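Local coordinates for adhesion G-protein coupled receptor G6 (Danio rerio, PDB 6V55) that probably serves as a cell-surface adhesion receptor linked to myelination, its calcium-binding extracellular region coupling adhesion to G-protein signalling, at residues C333-G338 with E462-V467; P455-W460 with P472-K477; R479-T484 with P499-C504. One frame throughout, in Å; residues are numbered along the deposited sequence.

Contact 1. Residues C333-G338 with E462-V467; sequences CASGLG and ESRPTV
The carbonyl O of Leu-337 is met by three groups of the opposite segment. Arg-464 N donates to this O at 3.2 Å with an N-H...O angle of 155°, tilted out of the carbonyl plane; Ser-463 CA adds a CA-H...O contact of 3.3 Å, and Val-467 CG1 packs against the same atom. A reverse CA-H...O contact, Leu-337 CA to Glu-462 O at 3.3 Å, makes the backbone exchange mutual. The Leu-337 side chain divides its branches: CD2 runs alongside the extended Glu-462 chain, 3.6 Å from Glu-462 CD, whereas CD1 lies over one face of the Arg-464 guanidinium, toward its rim. The Arg-464 chain bends at chi3 (-116°), and NE points edge-on to Gly-338 O in a weak 3.4 Å bond. At the backbone angles of Gly-338 a CB would jam against Leu-337 O and also run into Val-467 CG1; both call for glycine. Outside the contact, Glu-462 OE2 bonds Asn-448, while Ser-335 OG bonds Asp-71 of the CUB domain. The loop bridged by the Cys-333–Cys-339 disulfide, just before strand 342-353 of the SEA domain, is thereby wedged between the CUB domain and the turn that leads into strand 468-472, with strand 480-488 packed against that turn.

Contact 2. Residues P455-W460 with P472-K477; sequences PVHYRW and PCFPYK
His-457 and Phe-474 form a face-to-face stack, with ring centroids 3.9 Å apart and planes only 6° from parallel. His-457 CB also rides over the Phe-474 face, 3.6 Å from Phe-474 CD1, as a CH-pi contact. Phe-474 CG is anti to the backbone N (chi1 -178°), which carries the ring out toward the imidazole. Beside the stack, Tyr-458 reaches across with its hydroxyl: Phe-474 N donates to Tyr-458 OH at 3.1 Å with an N-H...O angle of 152°, and Tyr-458 CE2 touches Phe-474 CB at 3.9 Å.

The second shell fixes these groups. Pro-475, after a cis peptide bond, lays its CB over the centre of the other Phe-474 face, so the phenyl ring lies between proline and imidazole. The type II turn from Pro-455 to Tyr-458, closed by Tyr-458 N to Pro-455 O, presents His-457 and Tyr-458 together. Ile-527 of helix 517-527 packs on Phe-474, and His-457 NE2 bonds Glu-536 in helix 534-550. The stack thus lies where a small disulfide-bonded module, consistent with a hormone receptor domain, meets helices that probably belong to the GAIN domain. The Glu-536 carboxylate probably favours positive charge on the imidazole, which would give the stack some cation-pi character; the phenolic oxygen, meanwhile, satisfies a backbone N-H at a buried position.

Contact 3. Residues R479-T484 with P499-C504; sequences RNASRT and PDRGNC. With NAG (2-acetamido-2-deoxy-beta-D-glucopyranose), chain K; NAG (2-acetamido-2-deoxy-beta-D-glucopyranose), chain N.
Backbone bonds set the register: Ser-482 and Asp-500 form a single antiparallel hydrogen-bonded pair. Asp-500 N donates to Ser-482 O at 2.7 Å, nearly straight at 164°, and Ser-482 N returns a longer bond of 3.2 Å to Asp-500 O. CA-H...O contacts flank the pair, from Pro-499 CA to Ser-482 O and from Ala-481 CA to Asp-500 O. Within 499-504, Asp-500 OD1 accepts from Gly-502 N at 3.2 Å in an Asx turn, met from above the carboxylate plane, and a type I turn follows from Arg-501 to Cys-504.

Side-chain packing comes next. Ala-481 CB sits 3.8 Å from Cys-504 SG, whose disulfide to Cys-473 is one of the cross-links of this small, disulfide-rich module, consistent with the hormone receptor domain known from adhesion receptors. The extended Arg-483 chain runs alongside Pro-499, its NE 3.6 Å from Pro-499 CD.

Polar and charged interactions gather at the end of that chain: Arg-483 NE bonds Ala-497 O, NH1 forms a salt bridge with Asp-452, and Trp-496 supplies a cation-pi partner. With a leucine in place of Arg-483, Asp-452 would probably be left without its cationic mate and Ala-497 O without this donor.

Carbohydrate contacts occupy the other end. Asn-480, at the head of an Asn-Ala-Ser sequon, and Asn-503 each bear an N-linked 2-acetamido-2-deoxy-beta-D-glucopyranose. Arg-479 bends at chi3 (84°), laying its guanidinium over the Asn-503 amide with the planes 19° apart, and NH2 comes 2.6 Å from O6 of the sugar on Asn-503. The acetamide methyl C8 of that same sugar reaches back to Asp-500 OD2 at 3.3 Å and to Ser-482 OG at 3.6 Å.

How the contacts relate
From the N terminus, the chain passes through 333-338, traverses the SEA domain and returns at 462-467, where contact 1 closes a loop of more than a hundred residues. Contact 2 crosses it: 455-460 precedes 462-467, whereas its partner 472-477 follows, and a short loop carrying strand 468-472 joins the two. Contact 3 comes in series, closing the excursion through strand 493-496. Contacts 2 and 3, with centres about 9 Å apart, are fused by the Cys-473–Cys-504 disulfide and by Trp-460, which packs on Ser-482 and Arg-483. Contact 1, its centre about 17 Å from that of contact 3, touches it through Val-467 and Thr-484. Together they join the loop that precedes strand 342-353 and leans on the CUB domain, a compact disulfide-bonded sheet and the helices beyond.

Contact 1. Residues C333-G338 with E462-V467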
loop_
_atom_site.group_PDB
_atom_site.type_symbol
_atom_site.label_atom_id
_atom_site.label_comp_id
_atom_site.label_asym_id
_atom_site.label_seq_id
_atom_site.Cartn_x
_atom_site.Cartn_y
_atom_site.Cartn_z
ATOM N N CYS A 333 14.492 -10.740 -2.286
ATOM C CA CYS A 333 13.146 -11.289 -2.229
ATOM C C CYS A 333 12.125 -10.228 -2.638
ATOM O O CYS A 333 12.162 -9.094 -2.153
ATOM C CB CYS A 333 12.857 -11.783 -0.810
ATOM S SG CYS A 333 11.122 -12.299 -0.571
ATOM N N ALA A 334 11.199 -10.589 -3.531
ATOM C CA ALA A 334 10.216 -9.594 -3.964
ATOM C C ALA A 334 8.954 -9.556 -3.108
ATOM O O ALA A 334 8.284 -8.524 -3.079
ATOM C CB ALA A 334 9.815 -9.807 -5.425
ATOM N N SER A 335 8.601 -10.631 -2.407
ATOM C CA SER A 335 7.348 -10.660 -1.670
ATOM C C SER A 335 7.504 -10.073 -0.278
ATOM O O SER A 335 8.508 -10.309 0.405
ATOM C CB SER A 335 6.823 -12.081 -1.555
ATOM O OG SER A 335 5.473 -12.059 -1.127
ATOM N N GLY A 336 6.479 -9.331 0.155
ATOM C CA GLY A 336 6.427 -8.815 1.513
ATOM C C GLY A 336 6.126 -9.849 2.566
ATOM O O GLY A 336 6.322 -9.582 3.754
ATOM N N LEU A 337 5.640 -11.020 2.145
ATOM C CA LEU A 337 5.436 -12.163 3.019
ATOM C C LEU A 337 6.730 -12.907 3.318
ATOM O O LEU A 337 6.773 -13.721 4.246
ATOM C CB LEU A 337 4.435 -13.135 2.376
ATOM C CG LEU A 337 3.022 -12.624 2.092
ATOM C CD1 LEU A 337 2.463 -13.252 0.846
ATOM C CD2 LEU A 337 2.114 -12.932 3.261
ATOM N N GLY A 338 7.773 -12.670 2.547
ATOM C CA GLY A 338 8.954 -13.496 2.628
ATOM C C GLY A 338 9.044 -14.442 1.449
ATOM O O GLY A 338 8.086 -14.646 0.694
ATOM N N GLU A 462 2.699 -9.917 7.719
ATOM C CA GLU A 462 2.267 -11.302 7.496
ATOM C C GLU A 462 3.390 -12.096 6.855
ATOM O O GLU A 462 4.124 -11.571 6.014
ATOM C CB GLU A 462 1.036 -11.335 6.577
ATOM C CG GLU A 462 0.264 -12.652 6.514
ATOM C CD GLU A 462 -0.753 -12.659 5.381
ATOM O OE1 GLU A 462 -1.203 -11.564 4.990
ATOM O OE2 GLU A 462 -1.098 -13.749 4.872
ATOM N N SER A 463 3.570 -13.345 7.286
ATOM C CA SER A 463 4.739 -14.092 6.839
ATOM C C SER A 463 4.417 -15.553 6.590
ATOM O O SER A 463 3.716 -16.187 7.380
ATOM C CB SER A 463 5.876 -14.017 7.859
ATOM O OG SER A 463 6.094 -12.684 8.282
ATOM N N ARG A 464 5.010 -16.096 5.528
ATOM C CA ARG A 464 5.029 -17.531 5.267
ATOM C C ARG A 464 5.852 -18.242 6.350
ATOM O O ARG A 464 6.659 -17.605 7.030
ATOM C CB ARG A 464 5.586 -17.779 3.857
ATOM C CG ARG A 464 4.633 -17.315 2.752
ATOM C CD ARG A 464 5.035 -17.810 1.365
ATOM N NE ARG A 464 5.383 -16.687 0.483
ATOM C CZ ARG A 464 4.753 -16.366 -0.648
ATOM N NH1 ARG A 464 3.726 -17.096 -1.085
ATOM N NH2 ARG A 464 5.163 -15.309 -1.353
ATOM N N PRO A 465 5.599 -19.539 6.592
ATOM C CA PRO A 465 6.396 -20.281 7.591
ATOM C C PRO A 465 7.882 -20.368 7.249
ATOM O O PRO A 465 8.259 -20.542 6.086
ATOM C CB PRO A 465 5.761 -21.674 7.577
ATOM C CG PRO A 465 4.365 -21.432 7.182
ATOM C CD PRO A 465 4.376 -20.285 6.219
ATOM N N THR A 466 8.702 -20.263 8.314
ATOM C CA THR A 466 10.183 -20.201 8.392
ATOM C C THR A 466 10.766 -18.903 7.820
ATOM O O THR A 466 11.988 -18.776 7.708
ATOM C CB THR A 466 10.910 -21.413 7.769
ATOM O OG1 THR A 466 10.955 -21.261 6.350
ATOM C CG2 THR A 466 10.246 -22.766 8.144
ATOM N N VAL A 467 9.935 -17.908 7.506
ATOM C CA VAL A 467 10.405 -16.578 7.121
ATOM C C VAL A 467 10.724 -15.797 8.388
ATOM O O VAL A 467 9.931 -15.804 9.337
ATOM C CB VAL A 467 9.339 -15.853 6.276
ATOM C CG1 VAL A 467 9.542 -14.340 6.217
ATOM C CG2 VAL A 467 9.263 -16.449 4.893
#

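Contact 2. Residues P455-W460 with P472-K477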
loop_
_atom_site.group_PDB
_atom_site.type_symbol
_atom_site.label_atom_id
_atom_site.label_comp_id
_atom_site.label_asym_id
_atom_site.label_seq_id
_atom_site.Cartn_x
_atom_site.Cartn_y
_atom_site.Cartn_z
ATOM N N PRO A 455 6.498 -6.188 20.706
ATOM C CA PRO A 455 5.756 -5.282 21.591
ATOM C C PRO A 455 5.301 -4.019 20.845
ATOM O O PRO A 455 5.294 -4.035 19.604
ATOM C CB PRO A 455 6.775 -4.943 22.681
ATOM C CG PRO A 455 8.076 -5.021 22.005
ATOM C CD PRO A 455 7.947 -6.135 20.979
ATOM N N VAL A 456 4.890 -2.975 21.569
ATOM C CA VAL A 456 4.353 -1.793 20.913
ATOM C C VAL A 456 5.474 -1.092 20.140
ATOM O O VAL A 456 6.659 -1.199 20.506
ATOM C CB VAL A 456 3.645 -0.909 21.956
ATOM C CG1 VAL A 456 4.634 -0.185 22.870
ATOM C CG2 VAL A 456 2.688 0.085 21.296
ATOM N N HIS A 457 5.107 -0.570 18.954
ATOM C CA HIS A 457 5.956 -0.022 17.886
ATOM C C HIS A 457 6.816 -1.072 17.186
ATOM O O HIS A 457 7.744 -0.714 16.453
ATOM C CB HIS A 457 6.860 1.138 18.339
ATOM C CG HIS A 457 6.208 2.087 19.293
ATOM N ND1 HIS A 457 5.376 3.103 18.874
ATOM C CD2 HIS A 457 6.240 2.152 20.646
ATOM C CE1 HIS A 457 4.931 3.760 19.930
ATOM N NE2 HIS A 457 5.437 3.201 21.017
ATOM N N TYR A 458 6.521 -2.364 17.327
ATOM C CA TYR A 458 7.220 -3.395 16.546
ATOM C C TYR A 458 6.160 -4.116 15.731
ATOM O O TYR A 458 5.569 -5.095 16.197
ATOM C CB TYR A 458 7.992 -4.361 17.431
ATOM C CG TYR A 458 9.243 -3.750 17.971
ATOM C CD1 TYR A 458 10.461 -3.958 17.339
ATOM C CD2 TYR A 458 9.204 -2.934 19.101
ATOM C CE1 TYR A 458 11.623 -3.369 17.826
ATOM C CE2 TYR A 458 10.356 -2.334 19.596
ATOM C CZ TYR A 458 11.566 -2.555 18.953
ATOM O OH TYR A 458 12.718 -1.959 19.441
ATOM N N ARG A 459 5.912 -3.636 14.521
ATOM C CA ARG A 459 4.794 -4.110 13.722
ATOM C C ARG A 459 5.296 -5.137 12.711
ATOM O O ARG A 459 5.988 -4.794 11.746
ATOM C CB ARG A 459 4.096 -2.941 13.044
ATOM C CG ARG A 459 3.285 -2.111 13.983
ATOM C CD ARG A 459 2.186 -1.412 13.235
ATOM N NE ARG A 459 1.558 -0.397 14.075
ATOM C CZ ARG A 459 0.734 0.547 13.620
ATOM N NH1 ARG A 459 0.428 0.595 12.328
ATOM N NH2 ARG A 459 0.204 1.437 14.459
ATOM N N TRP A 460 4.952 -6.371 12.931
ATOM C CA TRP A 460 5.510 -7.421 12.097
ATOM C C TRP A 460 4.521 -7.742 10.996
ATOM O O TRP A 460 3.341 -7.928 11.291
ATOM C CB TRP A 460 5.787 -8.665 12.929
ATOM C CG TRP A 460 6.604 -8.394 14.140
ATOM C CD1 TRP A 460 6.152 -8.125 15.410
ATOM C CD2 TRP A 460 8.030 -8.346 14.207
ATOM N NE1 TRP A 460 7.214 -7.897 16.258
ATOM C CE2 TRP A 460 8.378 -8.034 15.546
ATOM C CE3 TRP A 460 9.052 -8.510 13.258
ATOM C CZ2 TRP A 460 9.695 -7.903 15.964
ATOM C CZ3 TRP A 460 10.373 -8.385 13.680
ATOM C CH2 TRP A 460 10.675 -8.086 15.030
ATOM N N PRO A 472 12.557 -1.949 12.180
ATOM C CA PRO A 472 13.476 -1.045 12.882
ATOM C C PRO A 472 13.334 -1.070 14.391
ATOM O O PRO A 472 12.239 -1.240 14.938
ATOM C CB PRO A 472 13.085 0.334 12.342
ATOM C CG PRO A 472 11.759 0.153 11.723
ATOM C CD PRO A 472 11.848 -1.194 11.129
ATOM N N CYS A 473 14.474 -0.871 15.058
ATOM C CA CYS A 473 14.484 -0.713 16.501
ATOM C C CYS A 473 13.829 0.618 16.851
ATOM O O CYS A 473 14.188 1.658 16.293
ATOM C CB CYS A 473 15.917 -0.759 17.039
ATOM S SG CYS A 473 16.699 -2.387 17.057
ATOM N N PHE A 474 12.838 0.577 17.737
ATOM C CA PHE A 474 12.187 1.798 18.189
ATOM C C PHE A 474 13.039 2.456 19.264
ATOM O O PHE A 474 13.412 1.792 20.228
ATOM C CB PHE A 474 10.795 1.491 18.742
ATOM C CG PHE A 474 10.045 2.709 19.177
ATOM C CD1 PHE A 474 9.481 3.550 18.228
ATOM C CD2 PHE A 474 9.940 3.045 20.525
ATOM C CE1 PHE A 474 8.776 4.680 18.608
ATOM C CE2 PHE A 474 9.255 4.200 20.918
ATOM C CZ PHE A 474 8.672 5.014 19.951
ATOM N N PRO A 475 13.341 3.756 19.162
ATOM C CA PRO A 475 13.022 4.707 18.089
ATOM C C PRO A 475 14.198 5.209 17.246
ATOM O O PRO A 475 13.994 6.129 16.453
ATOM C CB PRO A 475 12.450 5.883 18.855
ATOM C CG PRO A 475 13.334 5.915 20.071
ATOM C CD PRO A 475 13.723 4.474 20.390
ATOM N N TYR A 476 15.395 4.648 17.398
ATOM C CA TYR A 476 16.535 5.255 16.728
ATOM C C TYR A 476 16.825 4.647 15.364
ATOM O O TYR A 476 17.496 5.301 14.551
ATOM C CB TYR A 476 17.753 5.188 17.653
ATOM C CG TYR A 476 17.483 5.975 18.913
ATOM C CD1 TYR A 476 17.084 7.319 18.841
ATOM C CD2 TYR A 476 17.597 5.391 20.168
ATOM C CE1 TYR A 476 16.815 8.064 19.996
ATOM C CE2 TYR A 476 17.335 6.129 21.318
ATOM C CZ TYR A 476 16.945 7.461 21.224
ATOM O OH TYR A 476 16.690 8.179 22.374
ATOM N N LYS A 477 16.335 3.422 15.117
ATOM C CA LYS A 477 16.422 2.682 13.841
ATOM C C LYS A 477 17.853 2.418 13.370
ATOM O O LYS A 477 18.062 2.172 12.176
ATOM C CB LYS A 477 15.655 3.358 12.698
ATOM C CG LYS A 477 14.242 3.793 12.970
ATOM C CD LYS A 477 13.776 4.663 11.791
ATOM C CE LYS A 477 13.109 3.880 10.682
ATOM N NZ LYS A 477 11.971 4.632 10.078
HETATM O O HOH W 1 9.088 -1.231 14.418
#

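Contact 3. Residues R479-T484 with P499-C504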
loop_
_atom_site.group_PDB
_atom_site.type_symbol
_atom_site.label_atom_id
_atom_site.label_comp_id
_atom_site.label_asym_id
_atom_site.label_seq_id
_atom_site.Cartn_x
_atom_site.Cartn_y
_atom_site.Cartn_z
ATOM N N ARG A 479 19.801 -0.160 14.294
ATOM C CA ARG A 479 19.849 -1.603 14.067
ATOM C C ARG A 479 18.422 -2.152 13.986
ATOM O O ARG A 479 17.440 -1.409 14.106
ATOM C CB ARG A 479 20.680 -2.325 15.148
ATOM C CG ARG A 479 21.967 -1.610 15.577
ATOM C CD ARG A 479 22.866 -2.474 16.449
ATOM N NE ARG A 479 23.744 -3.361 15.679
ATOM C CZ ARG A 479 24.711 -4.107 16.219
ATOM N NH1 ARG A 479 24.924 -4.082 17.534
ATOM N NH2 ARG A 479 25.464 -4.885 15.448
ATOM N N ASN A 480 18.313 -3.464 13.748
ATOM C CA ASN A 480 17.050 -4.160 13.538
ATOM C C ASN A 480 16.673 -5.056 14.712
ATOM O O ASN A 480 17.519 -5.502 15.497
ATOM C CB ASN A 480 17.093 -5.079 12.318
ATOM C CG ASN A 480 17.535 -4.399 11.065
ATOM O OD1 ASN A 480 17.245 -3.227 10.837
ATOM N ND2 ASN A 480 18.246 -5.164 10.217
ATOM N N ALA A 481 15.383 -5.367 14.783
ATOM C CA ALA A 481 14.856 -6.488 15.544
ATOM C C ALA A 481 14.376 -7.533 14.552
ATOM O O ALA A 481 14.196 -7.232 13.372
ATOM C CB ALA A 481 13.701 -6.058 16.453
ATOM N N SER A 482 14.173 -8.765 15.021
ATOM C CA SER A 482 13.734 -9.839 14.133
ATOM C C SER A 482 12.755 -10.763 14.842
ATOM O O SER A 482 12.784 -10.891 16.065
ATOM C CB SER A 482 14.903 -10.663 13.584
ATOM O OG SER A 482 15.365 -11.563 14.571
ATOM N N ARG A 483 11.869 -11.379 14.049
ATOM C CA ARG A 483 10.871 -12.344 14.516
ATOM C C ARG A 483 10.656 -13.391 13.432
ATOM O O ARG A 483 10.603 -13.058 12.244
ATOM C CB ARG A 483 9.526 -11.687 14.854
ATOM C CG ARG A 483 8.756 -12.374 15.959
ATOM C CD ARG A 483 7.417 -11.702 16.233
ATOM N NE ARG A 483 6.716 -12.271 17.386
ATOM C CZ ARG A 483 5.446 -11.994 17.694
ATOM N NH1 ARG A 483 4.739 -11.171 16.922
ATOM N NH2 ARG A 483 4.877 -12.541 18.767
ATOM N N THR A 484 10.528 -14.655 13.839
ATOM C CA THR A 484 10.405 -15.770 12.905
ATOM C C THR A 484 9.037 -16.422 13.044
ATOM O O THR A 484 8.576 -16.681 14.162
ATOM C CB THR A 484 11.516 -16.802 13.132
ATOM O OG1 THR A 484 12.783 -16.141 13.077
ATOM C CG2 THR A 484 11.500 -17.885 12.049
ATOM N N PRO A 499 10.098 -12.203 19.544
ATOM C CA PRO A 499 10.990 -11.280 18.840
ATOM C C PRO A 499 12.357 -11.188 19.508
ATOM O O PRO A 499 12.474 -11.219 20.735
ATOM C CB PRO A 499 10.244 -9.942 18.912
ATOM C CG PRO A 499 9.326 -10.070 20.053
ATOM C CD PRO A 499 8.925 -11.510 20.102
ATOM N N ASP A 500 13.398 -11.084 18.672
ATOM C CA ASP A 500 14.772 -10.849 19.112
ATOM C C ASP A 500 15.024 -9.348 19.057
ATOM O O ASP A 500 15.359 -8.801 18.005
ATOM C CB ASP A 500 15.757 -11.621 18.237
ATOM C CG ASP A 500 17.227 -11.316 18.568
ATOM O OD1 ASP A 500 17.575 -10.928 19.717
ATOM O OD2 ASP A 500 18.054 -11.490 17.652
ATOM N N ARG A 501 14.923 -8.687 20.201
ATOM C CA ARG A 501 15.201 -7.260 20.281
ATOM C C ARG A 501 16.552 -6.963 20.927
ATOM O O ARG A 501 16.748 -5.881 21.485
ATOM C CB ARG A 501 14.081 -6.552 21.035
ATOM C CG ARG A 501 12.800 -6.544 20.243
ATOM C CD ARG A 501 11.795 -5.587 20.831
ATOM N NE ARG A 501 11.404 -5.996 22.167
ATOM C CZ ARG A 501 11.499 -5.209 23.224
ATOM N NH1 ARG A 501 11.955 -3.973 23.082
ATOM N NH2 ARG A 501 11.121 -5.649 24.416
ATOM N N GLY A 502 17.498 -7.903 20.831
ATOM C CA GLY A 502 18.763 -7.804 21.541
ATOM C C GLY A 502 19.691 -6.702 21.063
ATOM O O GLY A 502 20.524 -6.238 21.849
ATOM N N ASN A 503 19.561 -6.264 19.805
ATOM C CA ASN A 503 20.351 -5.161 19.274
ATOM C C ASN A 503 19.645 -3.806 19.419
ATOM O O ASN A 503 20.135 -2.799 18.892
ATOM C CB ASN A 503 20.700 -5.425 17.801
ATOM C CG ASN A 503 21.551 -6.684 17.599
ATOM O OD1 ASN A 503 21.920 -7.359 18.559
ATOM N ND2 ASN A 503 21.864 -6.995 16.339
ATOM N N CYS A 504 18.524 -3.751 20.135
ATOM C CA CYS A 504 17.696 -2.555 20.186
ATOM C C CYS A 504 17.909 -1.791 21.490
ATOM O O CYS A 504 18.194 -2.376 22.543
ATOM C CB CYS A 504 16.207 -2.908 20.047
ATOM S SG CYS A 504 15.632 -3.508 18.445
HETATM C C1 NAG K . 22.651 -8.152 15.974
HETATM C C2 NAG K . 21.950 -8.906 14.825
HETATM C C3 NAG K . 22.795 -10.112 14.360
HETATM C C4 NAG K . 24.221 -9.680 14.015
HETATM C C5 NAG K . 24.851 -8.943 15.208
HETATM C C6 NAG K . 26.249 -8.419 14.935
HETATM C C7 NAG K . 19.515 -8.890 14.574
HETATM C C8 NAG K . 18.204 -9.374 15.111
HETATM N N2 NAG K . 20.610 -9.316 15.219
HETATM O O3 NAG K . 22.199 -10.713 13.213
HETATM O O4 NAG K . 25.014 -10.799 13.621
HETATM O O5 NAG K . 24.031 -7.814 15.579
HETATM O O6 NAG K . 26.261 -7.132 14.327
HETATM O O7 NAG K . 19.583 -8.155 13.587
HETATM C C1 NAG N . 18.811 -4.849 8.920
HETATM C C2 NAG N . 20.323 -5.143 8.868
HETATM C C3 NAG N . 20.868 -4.943 7.439
HETATM C C4 NAG N . 20.046 -5.694 6.390
HETATM C C5 NAG N . 18.544 -5.420 6.533
HETATM C C6 NAG N . 17.707 -6.323 5.650
HETATM C C7 NAG N . 21.309 -4.680 11.078
HETATM C C8 NAG N . 22.085 -3.697 11.905
HETATM N N2 NAG N . 21.054 -4.312 9.816
HETATM O O3 NAG N . 22.215 -5.407 7.388
HETATM O O4 NAG N . 20.465 -5.327 5.075
HETATM O O5 NAG N . 18.116 -5.644 7.890
HETATM O O6 NAG N . 16.316 -6.236 5.925
HETATM O O7 NAG N . 20.913 -5.754 11.539
#